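Local coordinates for DUF1460 domain-containing protein (Legionella pneumophila subsp. pneumophila, PDB 2IM9) that is of unknown function but probably cleaves amide bonds in peptidoglycan, as amidase-like members of the papain-like peptidase clan do, at residues D55-I60 / T101-A106; G72-G77 / H120-N125; P86-D91 / S113-L118. One frame throughout, in Å; residues are numbered along the deposited sequence. Where two conformers were deposited one is given.

How the contacts relate
All three contacts are buried, and they join the helical part of the fold to itself and to the long loop between helices 53-63 and 95-107. Contact 1 pairs two helices by aliphatic packing, with one arginine reaching carbonyls at a helix end. Contacts 2 and 3 both set that loop against helix 111-122, and contact 3 is nested inside the chain loop closed by contact 2; their centres lie about 9 Å apart. Contact 2 is mostly polar, whereas contact 3 is aromatic, with one hydrogen bond at the hydroxyl end of its tyrosine. Helix 95-107 ties the set together: Leu105 of contact 1 packs on Phe114 of contact 3, and Ser104 OG lies 3.6 Å from Thr121 OG1 of contact 2.

Contact 1. Residues D55-I60 / T101-A106; sequences DRISQI and TVLSLA
This is a buried helix-helix contact in which Ile57 and Ile60 of helix 53-63 pack against Val102, Leu103, Leu105 and Ala106 of helix 95-107, in a domain assigned to the amidase-like branch of the papain-like (clan CA) peptidases. The short helical segments run closer to antiparallel than to parallel, at 127°, and their axes approach to 9.1 Å. Such a distance suits aliphatic side chains meeting around a small residue, and Ala106 is that residue here. Its methyl lies between two isoleucines, with Ala106 CB 3.9 Å from Ile57 CG1, while Ile60 CD1 reaches the backbone beside it, 3.5 Å from Ala106 CA. The two branches of Ile60 divide the work. CG1 stands beside the backbone N (chi1 -65°) and carries CD1 to Ala106, whereas Ile60 CG2 lies 3.8 Å from Leu105 CD1 and also touches Val102 CG1. Ile57 CD1 also meets Leu103 CD2, and Phe271 of strand 264-275 covers Ile57, Val102 and Leu103, joining the pair to the sheet. Helix 27-45 adds Leu45 against Ile60 and Ile38 against Leu105. The hydrogen bonds between the two segments gather at the C-terminal end of helix 95-107. There the Arg56 chain bends at chi3 (66°) and brings its guanidinium edge to two carbonyls, which probably complements the partial negative charge of the helix end. Arg56 NH2 gives weak bonds to both Leu105 O, which is also bonded to Tyr42 OH, and Ala106 O. The stronger bond runs from Arg56 NE to a lone pair of Ala106 O, at 2.8 Å in the carbonyl plane.

Contact 2. Residues G72-G77 / H120-N125; sequences GSLGEG and HTRYKN
The backbones of 72-77, an irregular loop, and 120-125, the end of helix 111-122 and the turn beyond it, stay well apart: the nearest CA atoms, Leu74 with Arg122 and Glu76 with Tyr123, are 9.9 Å from each other. Two long side chains, Arg122 and Tyr123, the latter the first residue to leave helical angles, span that gap. The Arg122 chain bends at chi3 (72°) and presents its guanidinium end-on to one backbone oxygen. Arg122 NH1 gives Gly75 O a bond of 2.9 Å, and Arg122 NH2 a longer one of 3.3 Å from above the carbonyl plane, while that oxygen lies close to the guanidinium plane. Leu74 CB covers one face of the same group, 3.5 Å from Arg122 NH2. In this amidase-like domain of the papain-like clan, the contact fastens the long loop that precedes helix 95-107 onto the end of the following helix. Gly75 is also paired by a backbone bond with Pro86, within the same loop. Tyr123 OH donates to the anti lone pair of Glu76 OE2 at 2.6 Å, with carboxylate and ring planes 85° apart. The other carboxylate oxygen, OE1, forms a salt bridge with Arg133, so both ends of the group are held and its rotation is probably fixed. Arg122 NH2 lies 4.1 Å from Glu76 OE2, which sits well out of the guanidinium plane and can add only a general attraction between opposite charges.

Contact 3. Residues P86-D91 / S113-L118; sequences PRYRVD and SFQECL
Tyr88 lays one face of its ring over the edge of Phe114, an edge-to-face (T-shaped) aromatic pair that joins the loop 86-91 to helix 111-122 in a domain of the amidase-like, papain-clan family. The ring planes stand at 85°, with centroids 5.6 Å apart. Phe114 CE2 is the atom that points in, 3.9 Å from Tyr88 CG, so the approach is to the root of the tyrosine ring instead of its hydroxyl end. At chi1 49° the Tyr88 CG sits between the backbone N and the carbonyl carbon, an uncommon setting for a tyrosine, which sets the ring face against the edge of Phe114 while CB faces Leu118. Leu118, one turn along from Phe114, meets the base of the side chain: Leu118 CD2 lies 3.6 Å from Tyr88 CB and 3.4 Å from Arg87 O. Phe114 is in turn backed by Ser104 and Leu105 of helix 95-107 and by Ile38 of helix 27-45, so the aromatic pair lies where three helices and the loop converge. Elsewhere on the same helix, Cys117 forms a disulfide with Cys327, tying the helix to the C-terminal part of the chain. The loop has its own internal brace, in which Arg89 meets Asp91 side-on, NE to OD1 and NH2 to OD2. The far end of the Tyr88 ring is polar, and its hydroxyl is also bonded to Asn35 of helix 27-45. From helix 111-122 an extended Gln115 brings its amide to the same oxygen, Gln115 NE2 donating to Tyr88 OH over 2.9 Å at a bent angle of 137°.

Contact 1. Residues D55-I60 / T101-A106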
loop_
_atom_site.group_PDB
_atom_site.type_symbol
_atom_site.label_atom_id
_atom_site.label_comp_id
_atom_site.label_asym_id
_atom_site.label_seq_id
_atom_site.Cartn_x
_atom_site.Cartn_y
_atom_site.Cartn_z
ATOM N N ASP A 55 0.626 15.929 9.259
ATOM C CA ASP A 55 -0.707 16.515 9.382
ATOM C C ASP A 55 -1.452 16.516 8.050
ATOM O O ASP A 55 -2.662 16.329 8.026
ATOM C CB ASP A 55 -0.659 17.932 9.982
ATOM C CG ASP A 55 -0.412 17.930 11.512
ATOM O OD1 ASP A 55 -0.515 16.868 12.173
ATOM O OD2 ASP A 55 -0.120 19.013 12.061
ATOM N N ARG A 56 -0.736 16.724 6.950
ATOM C CA ARG A 56 -1.342 16.571 5.615
ATOM C C ARG A 56 -1.882 15.145 5.404
ATOM O O ARG A 56 -3.009 14.931 4.953
ATOM C CB ARG A 56 -0.313 16.905 4.540
ATOM C CG ARG A 56 -0.066 18.403 4.400
ATOM C CD ARG A 56 0.962 18.709 3.314
ATOM N NE ARG A 56 0.494 18.352 1.970
ATOM C CZ ARG A 56 -0.196 19.158 1.158
ATOM N NH1 ARG A 56 -0.534 20.401 1.538
ATOM N NH2 ARG A 56 -0.546 18.723 -0.045
ATOM N N ILE A 57 -1.044 14.170 5.724
ATOM C CA ILE A 57 -1.441 12.761 5.606
ATOM C C ILE A 57 -2.653 12.494 6.481
ATOM O O ILE A 57 -3.567 11.813 6.059
ATOM C CB ILE A 57 -0.279 11.810 5.989
ATOM C CG1 ILE A 57 0.827 11.858 4.939
ATOM C CG2 ILE A 57 -0.792 10.341 6.242
ATOM C CD1 ILE A 57 2.127 11.262 5.403
ATOM N N SER A 58 -2.661 13.029 7.707
ATOM C CA SER A 58 -3.802 12.803 8.593
ATOM C C SER A 58 -5.077 13.418 8.025
ATOM O O SER A 58 -6.112 12.769 8.004
ATOM C CB SER A 58 -3.531 13.322 10.013
ATOM O OG SER A 58 -4.647 13.072 10.865
ATOM N N GLN A 59 -4.994 14.666 7.560
ATOM C CA GLN A 59 -6.154 15.361 7.024
ATOM C C GLN A 59 -6.698 14.706 5.773
ATOM O O GLN A 59 -7.894 14.467 5.672
ATOM C CB GLN A 59 -5.804 16.823 6.766
ATOM C CG GLN A 59 -5.644 17.604 8.076
ATOM C CD GLN A 59 -5.343 19.075 7.860
ATOM O OE1 GLN A 59 -5.662 19.642 6.809
ATOM N NE2 GLN A 59 -4.734 19.708 8.867
ATOM N N ILE A 60 -5.807 14.367 4.841
ATOM C CA ILE A 60 -6.225 13.759 3.569
ATOM C C ILE A 60 -6.766 12.334 3.773
ATOM O O ILE A 60 -7.803 11.960 3.223
ATOM C CB ILE A 60 -5.073 13.781 2.554
ATOM C CG1 ILE A 60 -4.753 15.235 2.207
ATOM C CG2 ILE A 60 -5.424 12.971 1.280
ATOM C CD1 ILE A 60 -3.380 15.440 1.587
ATOM N N THR A 101 -2.901 6.649 -2.919
ATOM C CA THR A 101 -3.652 7.862 -3.249
ATOM C C THR A 101 -3.406 8.941 -2.186
ATOM O O THR A 101 -3.085 10.087 -2.520
ATOM C CB THR A 101 -5.138 7.578 -3.392
ATOM O OG1 THR A 101 -5.313 6.623 -4.447
ATOM C CG2 THR A 101 -5.872 8.860 -3.739
ATOM N N VAL A 102 -3.505 8.566 -0.914
ATOM C CA VAL A 102 -3.288 9.539 0.167
ATOM C C VAL A 102 -1.869 10.135 0.113
ATOM O O VAL A 102 -1.708 11.362 0.166
ATOM C CB VAL A 102 -3.572 8.941 1.561
ATOM C CG1 VAL A 102 -3.090 9.917 2.656
ATOM C CG2 VAL A 102 -5.070 8.645 1.701
ATOM N N LEU A 103 -0.857 9.271 0.001
ATOM C CA LEU A 103 0.527 9.739 -0.066
ATOM C C LEU A 103 0.754 10.691 -1.231
ATOM O O LEU A 103 1.365 11.748 -1.057
ATOM C CB LEU A 103 1.509 8.566 -0.152
ATOM C CG LEU A 103 1.664 7.760 1.137
ATOM C CD1 LEU A 103 2.611 6.578 0.883
ATOM C CD2 LEU A 103 2.138 8.643 2.299
ATOM N N SER A 104 0.252 10.327 -2.409
ATOM C CA SER A 104 0.444 11.157 -3.598
ATOM C C SER A 104 -0.283 12.497 -3.484
ATOM O O SER A 104 0.255 13.511 -3.926
ATOM C CB SER A 104 0.042 10.403 -4.868
ATOM O OG SER A 104 0.791 9.198 -4.982
ATOM N N LEU A 105 -1.477 12.520 -2.890
ATOM C CA LEU A 105 -2.170 13.798 -2.621
ATOM C C LEU A 105 -1.365 14.637 -1.620
ATOM O O LEU A 105 -1.215 15.847 -1.793
ATOM C CB LEU A 105 -3.595 13.579 -2.081
ATOM C CG LEU A 105 -4.626 13.075 -3.106
ATOM C CD1 LEU A 105 -5.830 12.448 -2.418
ATOM C CD2 LEU A 105 -5.055 14.227 -4.035
ATOM N N ALA A 106 -0.840 13.985 -0.585
ATOM C CA ALA A 106 -0.121 14.715 0.461
ATOM C C ALA A 106 1.172 15.314 -0.058
ATOM O O ALA A 106 1.595 16.374 0.401
ATOM C CB ALA A 106 0.153 13.808 1.673
#

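Contact 2. Residues G72-G77 / H120-N125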
loop_
_atom_site.group_PDB
_atom_site.type_symbol
_atom_site.label_atom_id
_atom_site.label_comp_id
_atom_site.label_asym_id
_atom_site.label_seq_id
_atom_site.Cartn_x
_atom_site.Cartn_y
_atom_site.Cartn_z
ATOM N N GLY A 72 -8.854 -4.321 -5.756
ATOM C CA GLY A 72 -8.163 -4.016 -7.026
ATOM C C GLY A 72 -8.735 -2.754 -7.668
ATOM O O GLY A 72 -9.159 -2.763 -8.820
ATOM N N SER A 73 -8.751 -1.668 -6.906
ATOM C CA SER A 73 -9.462 -0.440 -7.290
ATOM C C SER A 73 -8.946 0.228 -8.564
ATOM O O SER A 73 -9.711 0.896 -9.262
ATOM C CB SER A 73 -9.391 0.578 -6.152
ATOM O OG SER A 73 -10.409 0.322 -5.176
ATOM N N LEU A 74 -7.643 0.091 -8.823
ATOM C CA LEU A 74 -6.982 0.842 -9.904
ATOM C C LEU A 74 -6.356 -0.075 -10.930
ATOM O O LEU A 74 -5.959 -1.211 -10.619
ATOM C CB LEU A 74 -5.886 1.758 -9.322
ATOM C CG LEU A 74 -6.380 2.798 -8.304
ATOM C CD1 LEU A 74 -5.244 3.746 -7.855
ATOM C CD2 LEU A 74 -7.516 3.601 -8.917
ATOM N N GLY A 75 -6.236 0.442 -12.149
ATOM C CA GLY A 75 -5.515 -0.235 -13.217
ATOM C C GLY A 75 -4.618 0.741 -13.969
ATOM O O GLY A 75 -4.065 1.690 -13.386
ATOM N N GLU A 76 -4.442 0.494 -15.265
ATOM C CA GLU A 76 -3.590 1.345 -16.096
ATOM C C GLU A 76 -4.402 2.383 -16.877
ATOM O O GLU A 76 -3.828 3.202 -17.599
ATOM C CB GLU A 76 -2.730 0.500 -17.039
ATOM C CG GLU A 76 -1.436 -0.016 -16.391
ATOM C CD GLU A 76 -1.703 -0.976 -15.239
ATOM O OE1 GLU A 76 -2.225 -2.093 -15.493
ATOM O OE2 GLU A 76 -1.407 -0.600 -14.081
ATOM N N GLY A 77 -5.720 2.372 -16.694
ATOM C CA GLY A 77 -6.576 3.420 -17.245
ATOM C C GLY A 77 -7.335 3.030 -18.498
ATOM O O GLY A 77 -7.210 1.905 -19.010
ATOM N N HIS A 120 4.525 7.991 -10.311
ATOM C CA HIS A 120 5.835 7.577 -9.819
ATOM C C HIS A 120 5.824 6.746 -8.543
ATOM O O HIS A 120 6.828 6.142 -8.215
ATOM C CB HIS A 120 6.771 8.785 -9.674
ATOM C CG HIS A 120 7.336 9.236 -10.976
ATOM N ND1 HIS A 120 6.671 10.105 -11.813
ATOM C CD2 HIS A 120 8.482 8.901 -11.611
ATOM C CE1 HIS A 120 7.400 10.308 -12.899
ATOM N NE2 HIS A 120 8.505 9.592 -12.797
ATOM N N THR A 121 4.701 6.705 -7.831
ATOM C CA THR A 121 4.587 5.891 -6.625
ATOM C C THR A 121 4.052 4.493 -6.977
ATOM O O THR A 121 4.459 3.497 -6.356
ATOM C CB THR A 121 3.665 6.570 -5.562
ATOM O OG1 THR A 121 4.160 7.886 -5.269
ATOM C CG2 THR A 121 3.668 5.789 -4.267
ATOM N N ARG A 122 3.161 4.440 -7.974
ATOM C CA ARG A 122 2.487 3.198 -8.367
ATOM C C ARG A 122 3.315 2.336 -9.291
ATOM O O ARG A 122 3.151 1.116 -9.288
ATOM C CB ARG A 122 1.159 3.485 -9.072
ATOM C CG ARG A 122 0.054 3.961 -8.162
ATOM C CD ARG A 122 -1.260 3.985 -8.983
ATOM N NE ARG A 122 -1.732 2.624 -9.249
ATOM C CZ ARG A 122 -2.275 2.226 -10.397
ATOM N NH1 ARG A 122 -2.406 3.090 -11.413
ATOM N NH2 ARG A 122 -2.680 0.960 -10.535
ATOM N N TYR A 123 4.194 2.971 -10.075
ATOM C CA TYR A 123 4.965 2.287 -11.117
ATOM C C TYR A 123 6.452 2.535 -10.960
ATOM O O TYR A 123 6.871 3.637 -10.650
ATOM C CB TYR A 123 4.561 2.770 -12.509
ATOM C CG TYR A 123 3.107 2.522 -12.826
ATOM C CD1 TYR A 123 2.687 1.304 -13.364
ATOM C CD2 TYR A 123 2.159 3.506 -12.588
ATOM C CE1 TYR A 123 1.333 1.070 -13.646
ATOM C CE2 TYR A 123 0.816 3.296 -12.858
ATOM C CZ TYR A 123 0.411 2.076 -13.375
ATOM O OH TYR A 123 -0.918 1.896 -13.649
ATOM N N LYS A 124 7.244 1.510 -11.226
ATOM C CA LYS A 124 8.699 1.659 -11.282
ATOM C C LYS A 124 9.105 2.744 -12.293
ATOM O O LYS A 124 8.748 2.669 -13.475
ATOM C CB LYS A 124 9.331 0.314 -11.645
ATOM C CG LYS A 124 10.837 0.306 -11.602
ATOM C CD LYS A 124 11.399 -0.948 -12.237
ATOM C CE LYS A 124 12.918 -0.844 -12.392
ATOM N NZ LYS A 124 13.489 -2.142 -12.897
ATOM N N ASN A 125 9.852 3.748 -11.811
ATOM C CA ASN A 125 10.271 4.923 -12.606
ATOM C C ASN A 125 9.155 5.697 -13.300
ATOM O O ASN A 125 9.400 6.424 -14.288
ATOM C CB ASN A 125 11.360 4.551 -13.621
ATOM C CG ASN A 125 12.545 3.864 -12.973
ATOM O OD1 ASN A 125 13.062 4.328 -11.951
ATOM N ND2 ASN A 125 12.965 2.735 -13.551
#

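Contact 3. Residues P86-D91 / S113-L118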
loop_
_atom_site.group_PDB
_atom_site.type_symbol
_atom_site.label_atom_id
_atom_site.label_comp_id
_atom_site.label_asym_id
_atom_site.label_seq_id
_atom_site.Cartn_x
_atom_site.Cartn_y
_atom_site.Cartn_z
ATOM N N PRO A 86 -9.524 2.413 -13.610
ATOM C CA PRO A 86 -9.044 3.797 -13.632
ATOM C C PRO A 86 -7.654 3.932 -13.012
ATOM O O PRO A 86 -7.257 3.130 -12.160
ATOM C CB PRO A 86 -10.054 4.564 -12.771
ATOM C CG PRO A 86 -10.918 3.547 -12.114
ATOM C CD PRO A 86 -10.728 2.224 -12.773
ATOM N N ARG A 87 -6.937 4.972 -13.426
ATOM C CA ARG A 87 -5.615 5.263 -12.878
ATOM C C ARG A 87 -5.649 5.833 -11.462
ATOM O O ARG A 87 -4.680 5.692 -10.691
ATOM C CB ARG A 87 -4.906 6.234 -13.823
ATOM C CG ARG A 87 -4.495 5.494 -15.085
ATOM C CD ARG A 87 -4.123 6.450 -16.192
ATOM N NE ARG A 87 -5.302 7.139 -16.698
ATOM C CZ ARG A 87 -5.266 8.009 -17.690
ATOM N NH1 ARG A 87 -4.089 8.283 -18.257
ATOM N NH2 ARG A 87 -6.397 8.580 -18.102
ATOM N N TYR A 88 -6.758 6.496 -11.138
ATOM C CA TYR A 88 -7.040 7.009 -9.789
ATOM C C TYR A 88 -8.552 7.246 -9.676
ATOM O O TYR A 88 -9.258 7.362 -10.688
ATOM C CB TYR A 88 -6.285 8.316 -9.503
ATOM C CG TYR A 88 -6.451 9.332 -10.616
ATOM C CD1 TYR A 88 -7.503 10.260 -10.593
ATOM C CD2 TYR A 88 -5.561 9.351 -11.697
ATOM C CE1 TYR A 88 -7.675 11.191 -11.626
ATOM C CE2 TYR A 88 -5.706 10.267 -12.732
ATOM C CZ TYR A 88 -6.767 11.185 -12.695
ATOM O OH TYR A 88 -6.908 12.088 -13.722
ATOM N N ARG A 89 -9.045 7.272 -8.445
ATOM C CA ARG A 89 -10.476 7.446 -8.204
ATOM C C ARG A 89 -10.721 7.889 -6.779
ATOM O O ARG A 89 -9.845 7.738 -5.912
ATOM C CB ARG A 89 -11.224 6.134 -8.485
ATOM C CG ARG A 89 -10.873 5.005 -7.524
ATOM C CD ARG A 89 -11.243 3.653 -8.091
ATOM N NE ARG A 89 -12.695 3.532 -8.355
ATOM C CZ ARG A 89 -13.273 2.475 -8.935
ATOM N NH1 ARG A 89 -12.549 1.441 -9.340
ATOM N NH2 ARG A 89 -14.601 2.461 -9.137
ATOM N N VAL A 90 -11.915 8.420 -6.520
ATOM C CA VAL A 90 -12.254 8.848 -5.151
ATOM C C VAL A 90 -13.484 8.141 -4.601
ATOM O O VAL A 90 -13.953 8.479 -3.508
ATOM C CB VAL A 90 -12.469 10.372 -5.074
ATOM C CG1 VAL A 90 -11.143 11.106 -5.339
ATOM C CG2 VAL A 90 -13.559 10.816 -6.066
ATOM N N ASP A 91 -14.009 7.183 -5.353
ATOM C CA ASP A 91 -15.264 6.497 -5.009
ATOM C C ASP A 91 -15.042 5.118 -4.361
ATOM O O ASP A 91 -15.995 4.455 -3.957
ATOM C CB ASP A 91 -16.141 6.338 -6.258
ATOM C CG ASP A 91 -15.528 5.398 -7.280
ATOM O OD1 ASP A 91 -14.300 5.470 -7.480
ATOM O OD2 ASP A 91 -16.255 4.575 -7.874
ATOM N N SER A 113 0.234 17.776 -10.274
ATOM C CA SER A 113 1.387 17.218 -9.562
ATOM C C SER A 113 0.965 15.916 -8.873
ATOM O O SER A 113 1.773 15.000 -8.756
ATOM C CB SER A 113 2.009 18.233 -8.583
ATOM O OG SER A 113 1.021 18.745 -7.704
ATOM N N PHE A 114 -0.298 15.828 -8.431
ATOM C CA PHE A 114 -0.815 14.556 -7.866
ATOM C C PHE A 114 -0.716 13.426 -8.896
ATOM O O PHE A 114 -0.280 12.304 -8.588
ATOM C CB PHE A 114 -2.267 14.696 -7.390
ATOM C CG PHE A 114 -3.013 13.378 -7.324
ATOM C CD1 PHE A 114 -2.802 12.507 -6.259
ATOM C CD2 PHE A 114 -3.885 12.997 -8.338
ATOM C CE1 PHE A 114 -3.461 11.277 -6.186
ATOM C CE2 PHE A 114 -4.558 11.766 -8.265
ATOM C CZ PHE A 114 -4.344 10.923 -7.178
ATOM N N GLN A 115 -1.142 13.712 -10.120
ATOM C CA GLN A 115 -1.086 12.713 -11.179
ATOM C C GLN A 115 0.338 12.201 -11.363
ATOM O O GLN A 115 0.582 10.990 -11.443
ATOM C CB GLN A 115 -1.620 13.323 -12.474
ATOM C CG GLN A 115 -3.119 13.387 -12.504
ATOM C CD GLN A 115 -3.663 14.271 -13.598
ATOM O OE1 GLN A 115 -2.933 15.056 -14.206
ATOM N NE2 GLN A 115 -4.961 14.183 -13.825
ATOM N N GLU A 116 1.297 13.124 -11.351
ATOM C CA GLU A 116 2.694 12.779 -11.556
ATOM C C GLU A 116 3.235 11.969 -10.370
ATOM O O GLU A 116 3.920 10.957 -10.545
ATOM C CB GLU A 116 3.501 14.061 -11.728
ATOM C CG GLU A 116 4.898 13.821 -12.247
ATOM N N CYS A 117 2.915 12.420 -9.162
ATOM C CA CYS A 117 3.348 11.747 -7.941
ATOM C C CYS A 117 2.774 10.332 -7.877
ATOM O O CYS A 117 3.464 9.378 -7.495
ATOM C CB CYS A 117 2.907 12.532 -6.702
ATOM S SG CYS A 117 3.813 14.074 -6.367
ATOM N N LEU A 118 1.504 10.207 -8.235
ATOM C CA LEU A 118 0.855 8.897 -8.188
ATOM C C LEU A 118 1.491 7.957 -9.201
ATOM O O LEU A 118 1.786 6.803 -8.879
ATOM C CB LEU A 118 -0.654 9.006 -8.433
ATOM C CG LEU A 118 -1.385 7.661 -8.265
ATOM C CD1 LEU A 118 -1.293 7.133 -6.818
ATOM C CD2 LEU A 118 -2.847 7.791 -8.698
#